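Local coordinates for mitogen activated protein kinase, putative (Leishmania donovani, PDB 4QNY) that probably phosphorylates serine and threonine residues of protein substrates, as a putative mitogen-activated protein kinase that binds a non-hydrolysable ATP analogue with magnesium, at residues 129-134 against 309-314. Sequence-based numbering, arbitrary orientation.
Sequences FFIYQA and PFLEQL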
loop_
_atom_site.group_PDB
_atom_site.type_symbol
_atom_site.label_atom_id
_atom_site.label_comp_id
_atom_site.label_asym_id
_atom_site.label_seq_id
_atom_site.Cartn_x
_atom_site.Cartn_y
_atom_site.Cartn_z
ATOM N N PHE A 129 -13.582 -9.558 -7.156
ATOM C CA PHE A 129 -13.979 -8.163 -7.015
ATOM C C PHE A 129 -12.915 -7.363 -6.263
ATOM O O PHE A 129 -12.655 -6.206 -6.591
ATOM C CB PHE A 129 -15.330 -8.062 -6.302
ATOM C CG PHE A 129 -15.943 -6.691 -6.354
ATOM C CD1 PHE A 129 -15.910 -5.946 -7.521
ATOM C CD2 PHE A 129 -16.567 -6.153 -5.241
ATOM C CE1 PHE A 129 -16.476 -4.686 -7.575
ATOM C CE2 PHE A 129 -17.137 -4.893 -5.287
ATOM C CZ PHE A 129 -17.091 -4.160 -6.455
ATOM N N PHE A 130 -12.305 -7.986 -5.259
ATOM C CA PHE A 130 -11.210 -7.362 -4.520
ATOM C C PHE A 130 -10.015 -7.085 -5.426
ATOM O O PHE A 130 -9.497 -5.971 -5.466
ATOM C CB PHE A 130 -10.771 -8.248 -3.350
ATOM C CG PHE A 130 -11.660 -8.155 -2.145
ATOM C CD1 PHE A 130 -12.432 -7.028 -1.917
ATOM C CD2 PHE A 130 -11.719 -9.196 -1.232
ATOM C CE1 PHE A 130 -13.249 -6.943 -0.804
ATOM C CE2 PHE A 130 -12.532 -9.117 -0.119
ATOM C CZ PHE A 130 -13.298 -7.989 0.095
ATOM N N ILE A 131 -9.589 -8.112 -6.155
ATOM C CA ILE A 131 -8.400 -8.026 -6.994
ATOM C C ILE A 131 -8.565 -7.026 -8.139
ATOM O O ILE A 131 -7.662 -6.232 -8.408
ATOM C CB ILE A 131 -8.030 -9.407 -7.572
ATOM C CG1 ILE A 131 -7.567 -10.339 -6.451
ATOM C CG2 ILE A 131 -6.940 -9.280 -8.624
ATOM C CD1 ILE A 131 -6.382 -9.811 -5.668
ATOM N N TYR A 132 -9.717 -7.055 -8.803
ATOM C CA TYR A 132 -9.951 -6.151 -9.925
ATOM C C TYR A 132 -9.968 -4.693 -9.476
ATOM O O TYR A 132 -9.422 -3.825 -10.154
ATOM C CB TYR A 132 -11.261 -6.486 -10.640
ATOM C CG TYR A 132 -11.498 -5.623 -11.859
ATOM C CD1 TYR A 132 -10.879 -5.914 -13.069
ATOM C CD2 TYR A 132 -12.327 -4.511 -11.799
ATOM C CE1 TYR A 132 -11.084 -5.125 -14.184
ATOM C CE2 TYR A 132 -12.539 -3.716 -12.911
ATOM C CZ TYR A 132 -11.916 -4.028 -14.100
ATOM O OH TYR A 132 -12.125 -3.240 -15.208
ATOM N N GLN A 133 -10.603 -4.430 -8.337
ATOM C CA GLN A 133 -10.664 -3.077 -7.793
ATOM C C GLN A 133 -9.271 -2.570 -7.441
ATOM O O GLN A 133 -8.954 -1.400 -7.654
ATOM C CB GLN A 133 -11.565 -3.029 -6.559
ATOM C CG GLN A 133 -13.052 -3.017 -6.869
ATOM C CD GLN A 133 -13.901 -3.064 -5.615
ATOM O OE1 GLN A 133 -14.520 -2.073 -5.232
ATOM N NE2 GLN A 133 -13.932 -4.223 -4.966
ATOM N N ALA A 134 -8.441 -3.460 -6.907
ATOM C CA ALA A 134 -7.076 -3.108 -6.538
ATOM C C ALA A 134 -6.231 -2.815 -7.774
ATOM O O ALA A 134 -5.447 -1.866 -7.789
ATOM C CB ALA A 134 -6.447 -4.221 -5.715
ATOM N N PRO A 309 -8.441 -13.806 -17.746
ATOM C CA PRO A 309 -9.682 -14.591 -17.691
ATOM C C PRO A 309 -10.279 -14.753 -16.288
ATOM O O PRO A 309 -11.470 -15.039 -16.171
ATOM C CB PRO A 309 -9.252 -15.951 -18.246
ATOM C CG PRO A 309 -8.156 -15.623 -19.192
ATOM C CD PRO A 309 -7.413 -14.472 -18.567
ATOM N N PHE A 310 -9.469 -14.578 -15.248
ATOM C CA PHE A 310 -9.954 -14.712 -13.877
ATOM C C PHE A 310 -10.888 -13.564 -13.501
ATOM O O PHE A 310 -11.705 -13.688 -12.590
ATOM C CB PHE A 310 -8.777 -14.779 -12.898
ATOM C CG PHE A 310 -9.188 -14.896 -11.455
ATOM C CD1 PHE A 310 -9.901 -15.996 -11.008
ATOM C CD2 PHE A 310 -8.845 -13.911 -10.542
ATOM C CE1 PHE A 310 -10.276 -16.104 -9.680
ATOM C CE2 PHE A 310 -9.215 -14.015 -9.213
ATOM C CZ PHE A 310 -9.928 -15.114 -8.782
ATOM N N LEU A 311 -10.769 -12.450 -14.218
ATOM C CA LEU A 311 -11.556 -11.258 -13.924
ATOM C C LEU A 311 -12.454 -10.859 -15.092
ATOM O O LEU A 311 -12.835 -9.695 -15.213
ATOM C CB LEU A 311 -10.632 -10.091 -13.573
ATOM C CG LEU A 311 -9.569 -10.337 -12.503
ATOM C CD1 LEU A 311 -8.637 -9.140 -12.400
ATOM C CD2 LEU A 311 -10.217 -10.633 -11.161
ATOM N N GLU A 312 -12.795 -11.825 -15.941
ATOM C CA GLU A 312 -13.481 -11.534 -17.200
ATOM C C GLU A 312 -14.893 -10.974 -17.024
ATOM O O GLU A 312 -15.353 -10.177 -17.844
ATOM C CB GLU A 312 -13.532 -12.792 -18.074
ATOM C CG GLU A 312 -14.312 -13.952 -17.476
ATOM C CD GLU A 312 -14.248 -15.199 -18.338
ATOM O OE1 GLU A 312 -13.882 -15.081 -19.527
ATOM O OE2 GLU A 312 -14.563 -16.295 -17.830
ATOM N N GLN A 313 -15.578 -11.379 -15.960
ATOM C CA GLN A 313 -16.942 -10.912 -15.719
ATOM C C GLN A 313 -16.964 -9.519 -15.095
ATOM O O GLN A 313 -18.032 -8.942 -14.885
ATOM C CB GLN A 313 -17.697 -11.895 -14.819
ATOM C CG GLN A 313 -18.146 -13.167 -15.522
ATOM C CD GLN A 313 -18.958 -14.075 -14.619
ATOM O OE1 GLN A 313 -20.089 -14.442 -14.943
ATOM N NE2 GLN A 313 -18.384 -14.446 -13.480
ATOM N N LEU A 314 -15.783 -8.979 -14.809
ATOM C CA LEU A 314 -15.673 -7.690 -14.138
ATOM C C LEU A 314 -15.031 -6.616 -15.012
ATOM O O LEU A 314 -15.278 -5.426 -14.821
ATOM C CB LEU A 314 -14.872 -7.837 -12.844
ATOM C CG LEU A 314 -15.548 -8.592 -11.700
ATOM C CD1 LEU A 314 -14.520 -8.988 -10.658
ATOM C CD2 LEU A 314 -16.643 -7.743 -11.076
#
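Tyr132, in the middle of helix 124-143, faces Leu311 across a CA–CA distance of 6.7 Å, the nearest CA pair between the helix and the turning chain of 309-314. That chain starts as a short 3-10 segment and bends back on itself, with Leu314 N bonded to Leu311 O, so that both leucines project at the helix and meet it largely through apolar contacts, with no hydrogen bond between the two segments. Tyr132 touches both. With CG anti to the backbone N (chi1 -177°), its ring leaves the helix and runs past Leu314 in the opposite direction. Leu311 CD1 lies at the ring edge, near the ring plane and 4.0 Å from Tyr132 CD1, whereas the carbonyl of Leu314 sits over one face, its O 3.7 Å from Tyr132 CZ. The phenol is anchored beyond this pair, where Tyr132 OH hydrogen-bonds to His315 and Asp316. On the inner side Ile131 CG2 meets Leu311 CD1 at 4.1 Å, while Ile131 also packs on Ile212, Leu216 and Leu219 of helix 206-219. Leu314 also reaches back one turn: CD1 rests 3.7 Å from Phe129 N, and CD2 approaches the Phe129 ring obliquely. Over that ring's centre lies Gln133 NE2, which donates to Phe129 O from above the carbonyl plane. The arrangement illustrates how, in the helical C-lobe of a protein kinase, the chain after helix 302-306 folds against the long helix that precedes the catalytic loop.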